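Local coordinates for protein 8-amino-8-demethylriboflavin N,N-dimethyltransferase (Streptomyces davawensis, PDB 4D7K) that catalyses the two S-adenosylmethionine-dependent methylations that turn 8-amino-8-demethylriboflavin into the antibiotic roseoflavin, at residues 75-78 with 84-87; 47-52 with 62-67; 31-34 with 38-41. One frame throughout, in Å; residues are numbered along the deposited sequence.

Contact 1 of 3, residues 75-78 with 84-87; sequences ALRE and FELA
Arg77 and Glu85 reach each other through unlike torsions: CG of Arg77 lies anti to its carbonyl carbon (chi1 -74°) and the chain then bends at chi3, while CG of Glu85 is held between its own N and carbonyl carbon (chi1 69°) with the rest of the chain extended. Both side chains rise from the same face of a beta hairpin, strands 76-79 and 83-86, the wing of the winged-helix dimerisation domain. The two residues also form an antiparallel hydrogen-bonded pair: Arg77 N donates to Glu85 O at 2.8 Å, and Glu85 N returns a bond of 3.0 Å to Arg77 O. Just past the strand ends one further backbone bond continues the pairing, as Ala87 N donates to Ala75 O at 3.1 Å.

On the opposite face, Glu78 and Phe84 form a non-hydrogen-bonded pair whose side chains run side by side, with Glu78 CG 3.5 Å from Phe84 CE2. The aliphatic part of Glu78 thus packs on the ring, while its carboxylate forms a salt bridge with Lys296 of the second subunit. Leu76 and Phe84 pack on Leu67 of helix 60-72, joining the hairpin to the hydrophobic core, and Leu76 CD2 also meets Leu86 CD2 at 4.1 Å.

Leu86 O sits over one face of the Arg77 guanidinium without accepting a hydrogen bond from it. The guanidinium and carboxylate planes stand 77° apart, and Arg77 NH2 makes a 2.6 Å salt bridge to Glu85 OE2, which lies in the guanidinium plane but is itself approached from above the carboxylate plane; Arg77 NE adds a weak bond to the same oxygen.

Contact 2 of 3, residues 47-52 with 62-67; sequences RTTADL and RLRRLL
Thr49 and Arg64 have the closest CA atoms of the two segments, 6.1 Å apart, at the point where the short strand 47-48 gives way to helix 49-56 beside helix 60-72. No hydrogen bond crosses between the two segments. The start of helix 49-56 is secured locally by Thr48, the N-cap residue, whose OG1 accepts from Asp51 N at 3.2 Å.

Across the interface Thr49 meets Arg64 at about a right angle. Its CG2 lies over one face of the guanidinium, 3.8 Å from Arg64 NH2, and also touches the base of the arginine chain at CB. Arg64 leaves its helix with CG anti to N (chi1 -179°), and the bend at chi3 turns the guanidinium back over the threonine methyl. The polar ends share a partner: Asp82 takes a hydrogen bond from Thr49 OG1 and a salt bridge from Arg64, so one carboxylate ties the two helices together beside their apolar contact.

Alongside, leucines carry the apolar packing. Leu63 CD2 presses against the base of Leu52, 3.7 Å from its CB, while Leu52 CD1 meets Leu67 CD1 at 3.8 Å, the two side chains crossing obliquely. Arg65, on the side of helix 60-72 that meets the second subunit, forms a salt bridge with Asp299 of that subunit, and Leu63 packs on Val124 there. Two helices joined by a short turn, with a leucine core between them and a beta wing following in the chain, are typical of the winged helix-turn-helix fold of O-methyltransferase dimerisation domains.

Contact 3 of 3, residues 31-34 with 38-41; sequences YAVA and LPDL
Val33 lays its CG1 methyl against the ring of Pro39, 3.8 Å from CD and slightly farther from CG, the two side chains meeting at a slant. With CG1 anti to the backbone N (chi1 159°), this branch faces the incoming helix 38-41, and it also touches Leu38 CB at 4.1 Å. Farther out along the leucine, Leu38 CD1 lies 4.1 Å from Val33 CA.

Between these apolar contacts runs one backbone bond: Leu38 N donates to Val33 O at 3.2 Å. The same oxygen lies 3.4 Å from Pro39 CD. The hydrogen bond spans the two-residue link between the long helix 13-35 and the short helix 38-41. Around the junction, Leu38 packs on Leu67 of helix 60-72, Val33 on Ala70 of that helix, and Pro39 on Leu93 and Arg94.

Proline has no N-H, so it meets Val33 O through its CD methylene, while the Leu38 amide supplies a hydrogen bond to that oxygen; the other contacts across the two segments are aliphatic.

The three contacts follow one another along the chain as contact 3, contact 2 and contact 1, and their centres lie about 11 Å apart in every pairing, all within the dimerisation domain and away from the predicted S-adenosylmethionine site. Contacts 1 and 2 share the small antiparallel sheet, in which strand 83-86 lies between strands 47-48 and 76-79; Phe84 N probably bonds to Arg47 O. Leu67 of contact 2 is where side chains of all three contacts converge. Helices and wing thus pack into one unit, whose side chains in contacts 1 and 2 make salt bridges with the second subunit of the homodimer.

Contact 1 of 3, residues 75-78 with 84-87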
ATOM      1  N   ALA A  75      -4.529   4.429 -14.239  1.00 36.00           N
ATOM      2  CA  ALA A  75      -3.513   5.464 -14.399  1.00 32.08           C
ATOM      3  C   ALA A  75      -3.250   5.737 -15.884  1.00 28.45           C
ATOM      4  O   ALA A  75      -3.015   6.875 -16.285  1.00 32.52           O
ATOM      5  CB  ALA A  75      -2.235   5.065 -13.691  1.00 20.52           C
ATOM      6  N   LEU A  76      -3.294   4.681 -16.690  1.00 28.30           N
ATOM      7  CA  LEU A  76      -3.180   4.798 -18.140  1.00 31.91           C
ATOM      8  C   LEU A  76      -4.440   4.244 -18.803  1.00 44.04           C
ATOM      9  O   LEU A  76      -5.328   3.733 -18.123  1.00 42.73           O
ATOM     10  CB  LEU A  76      -1.950   4.050 -18.660  1.00 26.68           C
ATOM     11  CG  LEU A  76      -0.549   4.327 -18.095  1.00 33.03           C
ATOM     12  CD1 LEU A  76       0.446   3.376 -18.728  1.00 20.65           C
ATOM     13  CD2 LEU A  76      -0.114   5.753 -18.342  1.00 22.28           C
ATOM     14  N   ARG A  77      -4.508   4.352 -20.127  1.00 44.66           N
ATOM     15  CA  ARG A  77      -5.566   3.722 -20.916  1.00 40.19           C
ATOM     16  C   ARG A  77      -4.961   2.860 -22.014  1.00 33.84           C
ATOM     17  O   ARG A  77      -4.022   3.278 -22.687  1.00 34.86           O
ATOM     18  CB  ARG A  77      -6.490   4.763 -21.556  1.00 38.75           C
ATOM     19  CG  ARG A  77      -7.448   5.445 -20.612  1.00 51.51           C
ATOM     20  CD  ARG A  77      -8.505   6.203 -21.400  1.00 57.49           C
ATOM     21  NE  ARG A  77      -7.926   7.236 -22.254  1.00 44.94           N
ATOM     22  CZ  ARG A  77      -7.857   8.519 -21.921  1.00 36.65           C
ATOM     23  NH1 ARG A  77      -8.340   8.924 -20.755  1.00 40.61           N
ATOM     24  NH2 ARG A  77      -7.319   9.400 -22.757  1.00 35.60           N
ATOM     25  N   GLU A  78      -5.496   1.661 -22.198  1.00 38.34           N
ATOM     26  CA  GLU A  78      -5.094   0.835 -23.325  1.00 39.46           C
ATOM     27  C   GLU A  78      -5.712   1.403 -24.596  1.00 38.60           C
ATOM     28  O   GLU A  78      -6.859   1.839 -24.590  1.00 39.25           O
ATOM     29  CB  GLU A  78      -5.515  -0.617 -23.119  1.00 39.33           C
ATOM     30  CG  GLU A  78      -4.749  -1.325 -22.024  1.00 48.13           C
ATOM     31  CD  GLU A  78      -5.026  -2.811 -21.997  1.00 55.86           C
ATOM     32  OE1 GLU A  78      -4.540  -3.524 -22.901  1.00 53.57           O
ATOM     33  OE2 GLU A  78      -5.730  -3.265 -21.070  1.00 69.19           O
ATOM     34  N   PHE A  84      -0.622   2.835 -25.443  1.00 31.39           N
ATOM     35  CA  PHE A  84      -1.118   3.349 -24.178  1.00 29.56           C
ATOM     36  C   PHE A  84      -1.116   4.865 -24.190  1.00 30.22           C
ATOM     37  O   PHE A  84      -0.319   5.486 -24.887  1.00 32.19           O
ATOM     38  CB  PHE A  84      -0.278   2.817 -23.012  1.00 30.00           C
ATOM     39  CG  PHE A  84      -0.333   1.322 -22.870  1.00 27.90           C
ATOM     40  CD1 PHE A  84       0.545   0.512 -23.574  1.00 25.59           C
ATOM     41  CD2 PHE A  84      -1.278   0.729 -22.053  1.00 25.38           C
ATOM     42  CE1 PHE A  84       0.481  -0.864 -23.462  1.00 33.72           C
ATOM     43  CE2 PHE A  84      -1.343  -0.650 -21.930  1.00 28.81           C
ATOM     44  CZ  PHE A  84      -0.462  -1.448 -22.635  1.00 30.16           C
ATOM     45  N   GLU A  85      -2.029   5.460 -23.432  1.00 38.35           N
ATOM     46  CA  GLU A  85      -2.050   6.904 -23.274  1.00 34.61           C
ATOM     47  C   GLU A  85      -2.451   7.253 -21.849  1.00 30.96           C
ATOM     48  O   GLU A  85      -2.787   6.372 -21.063  1.00 37.95           O
ATOM     49  CB  GLU A  85      -2.993   7.559 -24.287  1.00 36.28           C
ATOM     50  CG  GLU A  85      -4.473   7.293 -24.079  1.00 39.02           C
ATOM     51  CD  GLU A  85      -5.326   7.984 -25.133  1.00 49.19           C
ATOM     52  OE1 GLU A  85      -4.768   8.330 -26.197  1.00 44.58           O
ATOM     53  OE2 GLU A  85      -6.540   8.188 -24.906  1.00 47.91           O
ATOM     54  N   LEU A  86      -2.410   8.539 -21.523  1.00 33.98           N
ATOM     55  CA  LEU A  86      -2.655   9.000 -20.161  1.00 35.68           C
ATOM     56  C   LEU A  86      -4.125   9.006 -19.761  1.00 32.88           C
ATOM     57  O   LEU A  86      -4.957   9.600 -20.440  1.00 38.09           O
ATOM     58  CB  LEU A  86      -2.091  10.411 -19.984  1.00 30.43           C
ATOM     59  CG  LEU A  86      -0.574  10.540 -19.843  1.00 39.05           C
ATOM     60  CD1 LEU A  86      -0.178  12.006 -19.826  1.00 32.96           C
ATOM     61  CD2 LEU A  86      -0.093   9.835 -18.577  1.00 34.17           C
ATOM     62  N   ALA A  87      -4.434   8.352 -18.645  1.00 31.62           N
ATOM     63  CA  ALA A  87      -5.707   8.561 -17.958  1.00 31.87           C
ATOM     64  C   ALA A  87      -5.503   9.730 -16.986  1.00 37.77           C
ATOM     65  O   ALA A  87      -4.361  10.104 -16.722  1.00 43.38           O
ATOM     66  CB  ALA A  87      -6.147   7.287 -17.224  1.00 29.98           C
TER

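Contact 2 of 3, residues 47-52 with 62-67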
ATOM      1  N   ARG A  47       1.614   6.106 -27.472  1.00 28.11           N
ATOM      2  CA  ARG A  47       2.797   5.444 -28.005  0.61 26.56           C
ATOM      3  C   ARG A  47       2.593   3.936 -27.936  1.00 30.94           C
ATOM      4  O   ARG A  47       1.867   3.444 -27.072  1.00 34.43           O
ATOM      5  CB  ARG A  47       4.054   5.848 -27.226  0.61 29.69           C
ATOM      6  CG  ARG A  47       4.305   7.348 -27.135  0.61 31.92           C
ATOM      7  CD  ARG A  47       4.801   7.910 -28.453  0.61 32.84           C
ATOM      8  NE  ARG A  47       6.049   7.284 -28.876  0.61 30.69           N
ATOM      9  CZ  ARG A  47       6.560   7.397 -30.097  0.61 32.79           C
ATOM     10  NH1 ARG A  47       5.928   8.111 -31.019  0.61 27.35           N
ATOM     11  NH2 ARG A  47       7.702   6.798 -30.395  0.61 39.62           N
ATOM     12  N   THR A  48       3.238   3.202 -28.828  1.00 28.92           N
ATOM     13  CA  THR A  48       3.136   1.757 -28.786  1.00 23.81           C
ATOM     14  C   THR A  48       4.077   1.186 -27.732  1.00 40.50           C
ATOM     15  O   THR A  48       4.979   1.875 -27.248  1.00 34.49           O
ATOM     16  CB  THR A  48       3.465   1.137 -30.135  1.00 30.43           C
ATOM     17  OG1 THR A  48       4.868   1.269 -30.373  1.00 32.01           O
ATOM     18  CG2 THR A  48       2.692   1.846 -31.246  1.00 35.54           C
ATOM     19  N   THR A  49       3.862  -0.077 -27.379  1.00 39.67           N
ATOM     20  CA  THR A  49       4.740  -0.777 -26.450  1.00 39.45           C
ATOM     21  C   THR A  49       6.181  -0.784 -26.953  1.00 28.29           C
ATOM     22  O   THR A  49       7.109  -0.506 -26.197  1.00 40.44           O
ATOM     23  CB  THR A  49       4.278  -2.227 -26.231  1.00 38.21           C
ATOM     24  OG1 THR A  49       2.929  -2.228 -25.756  1.00 42.16           O
ATOM     25  CG2 THR A  49       5.168  -2.918 -25.213  1.00 40.26           C
ATOM     26  N   ALA A  50       6.352  -1.101 -28.232  1.00 35.71           N
ATOM     27  CA  ALA A  50       7.671  -1.135 -28.855  1.00 39.30           C
ATOM     28  C   ALA A  50       8.409   0.190 -28.699  1.00 43.61           C
ATOM     29  O   ALA A  50       9.597   0.207 -28.374  1.00 56.03           O
ATOM     30  CB  ALA A  50       7.548  -1.495 -30.322  1.00 40.67           C
ATOM     31  N   ASP A  51       7.706   1.295 -28.936  1.00 41.06           N
ATOM     32  CA  ASP A  51       8.299   2.624 -28.789  1.00 39.90           C
ATOM     33  C   ASP A  51       8.718   2.880 -27.343  1.00 26.64           C
ATOM     34  O   ASP A  51       9.820   3.358 -27.073  1.00 34.64           O
ATOM     35  CB  ASP A  51       7.323   3.715 -29.241  1.00 49.45           C
ATOM     36  CG  ASP A  51       7.110   3.734 -30.746  1.00 67.73           C
ATOM     37  OD1 ASP A  51       7.977   3.221 -31.489  1.00 70.95           O
ATOM     38  OD2 ASP A  51       6.072   4.281 -31.185  1.00 72.39           O
ATOM     39  N   LEU A  52       7.822   2.569 -26.415  1.00 30.47           N
ATOM     40  CA  LEU A  52       8.089   2.782 -25.000  1.00 32.63           C
ATOM     41  C   LEU A  52       9.205   1.854 -24.524  1.00 28.95           C
ATOM     42  O   LEU A  52       9.969   2.198 -23.621  1.00 30.09           O
ATOM     43  CB  LEU A  52       6.812   2.578 -24.184  1.00 27.33           C
ATOM     44  CG  LEU A  52       5.716   3.595 -24.507  1.00 24.75           C
ATOM     45  CD1 LEU A  52       4.394   3.221 -23.865  1.00 24.02           C
ATOM     46  CD2 LEU A  52       6.141   4.988 -24.079  1.00 22.93           C
ATOM     47  N   ARG A  62       7.573  -7.640 -20.821  1.00 58.02           N
ATOM     48  CA  ARG A  62       7.298  -7.330 -19.424  1.00 53.64           C
ATOM     49  C   ARG A  62       6.852  -5.878 -19.221  1.00 52.79           C
ATOM     50  O   ARG A  62       6.161  -5.569 -18.248  1.00 54.30           O
ATOM     51  CB  ARG A  62       8.525  -7.646 -18.564  1.00 59.39           C
ATOM     52  CG  ARG A  62       8.743  -9.147 -18.393  1.00 67.44           C
ATOM     53  CD  ARG A  62       9.865  -9.487 -17.422  1.00 65.17           C
ATOM     54  NE  ARG A  62       9.581 -10.734 -16.712  1.00 61.07           N
ATOM     55  CZ  ARG A  62       9.428 -10.823 -15.395  1.00 51.56           C
ATOM     56  NH1 ARG A  62       9.557  -9.741 -14.638  1.00 50.34           N
ATOM     57  NH2 ARG A  62       9.158 -11.994 -14.830  1.00 49.61           N
ATOM     58  N   LEU A  63       7.232  -4.993 -20.138  1.00 42.14           N
ATOM     59  CA  LEU A  63       6.775  -3.607 -20.065  1.00 41.54           C
ATOM     60  C   LEU A  63       5.278  -3.543 -20.313  1.00 34.01           C
ATOM     61  O   LEU A  63       4.555  -2.826 -19.621  1.00 32.34           O
ATOM     62  CB  LEU A  63       7.507  -2.720 -21.074  1.00 41.17           C
ATOM     63  CG  LEU A  63       7.037  -1.260 -21.090  1.00 37.43           C
ATOM     64  CD1 LEU A  63       7.346  -0.570 -19.764  1.00 33.71           C
ATOM     65  CD2 LEU A  63       7.649  -0.491 -22.249  1.00 36.43           C
ATOM     66  N   ARG A  64       4.820  -4.306 -21.302  1.00 30.68           N
ATOM     67  CA  ARG A  64       3.405  -4.366 -21.644  1.00 35.23           C
ATOM     68  C   ARG A  64       2.561  -4.833 -20.466  1.00 44.05           C
ATOM     69  O   ARG A  64       1.476  -4.300 -20.218  1.00 39.36           O
ATOM     70  CB  ARG A  64       3.174  -5.293 -22.839  1.00 36.79           C
ATOM     71  CG  ARG A  64       1.708  -5.381 -23.259  1.00 41.12           C
ATOM     72  CD  ARG A  64       1.496  -6.326 -24.425  1.00 37.52           C
ATOM     73  NE  ARG A  64       2.225  -5.905 -25.616  1.00 42.21           N
ATOM     74  CZ  ARG A  64       3.350  -6.474 -26.031  1.00 46.97           C
ATOM     75  NH1 ARG A  64       3.866  -7.489 -25.351  1.00 47.74           N
ATOM     76  NH2 ARG A  64       3.959  -6.030 -27.122  1.00 46.91           N
ATOM     77  N   ARG A  65       3.064  -5.830 -19.741  1.00 39.98           N
ATOM     78  CA  ARG A  65       2.378  -6.331 -18.557  1.00 40.85           C
ATOM     79  C   ARG A  65       2.334  -5.272 -17.451  1.00 33.67           C
ATOM     80  O   ARG A  65       1.326  -5.127 -16.761  1.00 40.06           O
ATOM     81  CB  ARG A  65       3.053  -7.609 -18.057  1.00 39.65           C
ATOM     82  CG  ARG A  65       2.996  -8.747 -19.064  1.00 32.84           C
ATOM     83  CD  ARG A  65       3.893  -9.896 -18.648  1.00 40.39           C
ATOM     84  NE  ARG A  65       3.493 -10.463 -17.364  1.00 37.44           N
ATOM     85  CZ  ARG A  65       4.210 -11.360 -16.696  1.00 39.75           C
ATOM     86  NH1 ARG A  65       5.366 -11.785 -17.190  1.00 38.97           N
ATOM     87  NH2 ARG A  65       3.777 -11.826 -15.532  1.00 38.43           N
ATOM     88  N   LEU A  66       3.422  -4.526 -17.300  1.00 25.53           N
ATOM     89  CA  LEU A  66       3.457  -3.408 -16.364  1.00 30.10           C
ATOM     90  C   LEU A  66       2.493  -2.292 -16.790  1.00 37.57           C
ATOM     91  O   LEU A  66       1.762  -1.739 -15.967  1.00 38.49           O
ATOM     92  CB  LEU A  66       4.883  -2.851 -16.248  1.00 29.47           C
ATOM     93  CG  LEU A  66       5.014  -1.552 -15.453  1.00 31.63           C
ATOM     94  CD1 LEU A  66       4.670  -1.794 -13.997  1.00 39.76           C
ATOM     95  CD2 LEU A  66       6.407  -0.957 -15.574  1.00 35.48           C
ATOM     96  N   LEU A  67       2.505  -1.962 -18.080  1.00 36.11           N
ATOM     97  CA  LEU A  67       1.640  -0.911 -18.615  1.00 36.03           C
ATOM     98  C   LEU A  67       0.172  -1.308 -18.528  1.00 28.17           C
ATOM     99  O   LEU A  67      -0.689  -0.485 -18.231  1.00 26.73           O
ATOM    100  CB  LEU A  67       2.003  -0.592 -20.072  1.00 33.41           C
ATOM    101  CG  LEU A  67       3.345   0.087 -20.349  1.00 37.87           C
ATOM    102  CD1 LEU A  67       3.638   0.088 -21.844  1.00 40.31           C
ATOM    103  CD2 LEU A  67       3.319   1.497 -19.808  1.00 35.69           C
TER

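Contact 3 of 3, residues 31-34 with 38-41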
ATOM      1  N   TYR A  31       4.633   3.648  -8.710  1.00 26.25           N
ATOM      2  CA  TYR A  31       6.030   3.997  -8.472  1.00 34.31           C
ATOM      3  C   TYR A  31       6.875   3.697  -9.710  1.00 34.78           C
ATOM      4  O   TYR A  31       7.594   4.561 -10.211  1.00 28.75           O
ATOM      5  CB  TYR A  31       6.576   3.234  -7.257  1.00 28.77           C
ATOM      6  CG  TYR A  31       8.075   3.369  -7.066  1.00 31.02           C
ATOM      7  CD1 TYR A  31       8.624   4.517  -6.508  1.00 26.43           C
ATOM      8  CD2 TYR A  31       8.939   2.350  -7.449  1.00 23.68           C
ATOM      9  CE1 TYR A  31       9.993   4.642  -6.327  1.00 37.55           C
ATOM     10  CE2 TYR A  31      10.316   2.470  -7.277  1.00 32.38           C
ATOM     11  CZ  TYR A  31      10.834   3.617  -6.717  1.00 25.22           C
ATOM     12  OH  TYR A  31      12.193   3.744  -6.542  1.00 41.80           O
ATOM     13  N   ALA A  32       6.766   2.469 -10.206  1.00 37.39           N
ATOM     14  CA  ALA A  32       7.578   2.028 -11.333  1.00 38.69           C
ATOM     15  C   ALA A  32       7.244   2.830 -12.584  1.00 35.73           C
ATOM     16  O   ALA A  32       8.135   3.184 -13.359  1.00 33.02           O
ATOM     17  CB  ALA A  32       7.386   0.541 -11.579  1.00 29.88           C
ATOM     18  N   VAL A  33       5.963   3.132 -12.763  1.00 34.81           N
ATOM     19  CA  VAL A  33       5.516   3.941 -13.893  1.00 37.34           C
ATOM     20  C   VAL A  33       6.143   5.336 -13.844  1.00 33.33           C
ATOM     21  O   VAL A  33       6.634   5.852 -14.851  1.00 34.86           O
ATOM     22  CB  VAL A  33       3.971   4.059 -13.924  1.00 36.57           C
ATOM     23  CG1 VAL A  33       3.537   5.264 -14.746  1.00 36.91           C
ATOM     24  CG2 VAL A  33       3.341   2.766 -14.452  1.00 30.92           C
ATOM     25  N   ALA A  34       6.139   5.939 -12.662  1.00 31.85           N
ATOM     26  CA  ALA A  34       6.700   7.270 -12.502  1.00 31.72           C
ATOM     27  C   ALA A  34       8.224   7.270 -12.660  1.00 30.66           C
ATOM     28  O   ALA A  34       8.778   8.178 -13.283  1.00 32.28           O
ATOM     29  CB  ALA A  34       6.301   7.850 -11.155  1.00 27.59           C
ATOM     30  N   LEU A  38       7.271   7.252 -17.697  1.00 34.38           N
ATOM     31  CA  LEU A  38       6.217   6.926 -18.652  1.00 34.78           C
ATOM     32  C   LEU A  38       5.149   8.018 -18.791  1.00 33.23           C
ATOM     33  O   LEU A  38       4.700   8.278 -19.907  1.00 37.29           O
ATOM     34  CB  LEU A  38       5.558   5.598 -18.273  1.00 32.16           C
ATOM     35  CG  LEU A  38       6.477   4.392 -18.468  1.00 30.57           C
ATOM     36  CD1 LEU A  38       5.846   3.118 -17.941  1.00 36.82           C
ATOM     37  CD2 LEU A  38       6.829   4.239 -19.932  1.00 29.52           C
ATOM     38  N   PRO A  39       4.735   8.665 -17.677  1.00 30.44           N
ATOM     39  CA  PRO A  39       3.745   9.727 -17.891  1.00 26.86           C
ATOM     40  C   PRO A  39       4.279  10.854 -18.759  1.00 34.23           C
ATOM     41  O   PRO A  39       3.551  11.385 -19.596  1.00 33.49           O
ATOM     42  CB  PRO A  39       3.463  10.240 -16.477  1.00 25.29           C
ATOM     43  CG  PRO A  39       3.843   9.119 -15.579  1.00 30.23           C
ATOM     44  CD  PRO A  39       5.018   8.479 -16.242  1.00 28.30           C
ATOM     45  N   ASP A  40       5.544  11.206 -18.551  1.00 32.32           N
ATOM     46  CA  ASP A  40       6.180  12.280 -19.298  1.00 29.41           C
ATOM     47  C   ASP A  40       6.404  11.875 -20.759  1.00 31.77           C
ATOM     48  O   ASP A  40       6.288  12.698 -21.673  1.00 29.51           O
ATOM     49  CB  ASP A  40       7.502  12.666 -18.626  1.00 39.25           C
ATOM     50  CG  ASP A  40       7.331  12.982 -17.142  1.00 39.80           C
ATOM     51  OD1 ASP A  40       7.050  14.151 -16.807  1.00 43.50           O
ATOM     52  OD2 ASP A  40       7.469  12.060 -16.310  1.00 45.15           O
ATOM     53  N   LEU A  41       6.713  10.601 -20.977  1.00 26.15           N
ATOM     54  CA  LEU A  41       6.872  10.075 -22.327  1.00 29.62           C
ATOM     55  C   LEU A  41       5.535  10.055 -23.073  1.00 32.20           C
ATOM     56  O   LEU A  41       5.502  10.081 -24.298  1.00 40.41           O
ATOM     57  CB  LEU A  41       7.476   8.665 -22.291  1.00 23.94           C
ATOM     58  CG  LEU A  41       8.969   8.514 -21.991  1.00 33.55           C
ATOM     59  CD1 LEU A  41       9.302   7.058 -21.711  1.00 24.20           C
ATOM     60  CD2 LEU A  41       9.806   9.041 -23.150  1.00 25.50           C
TER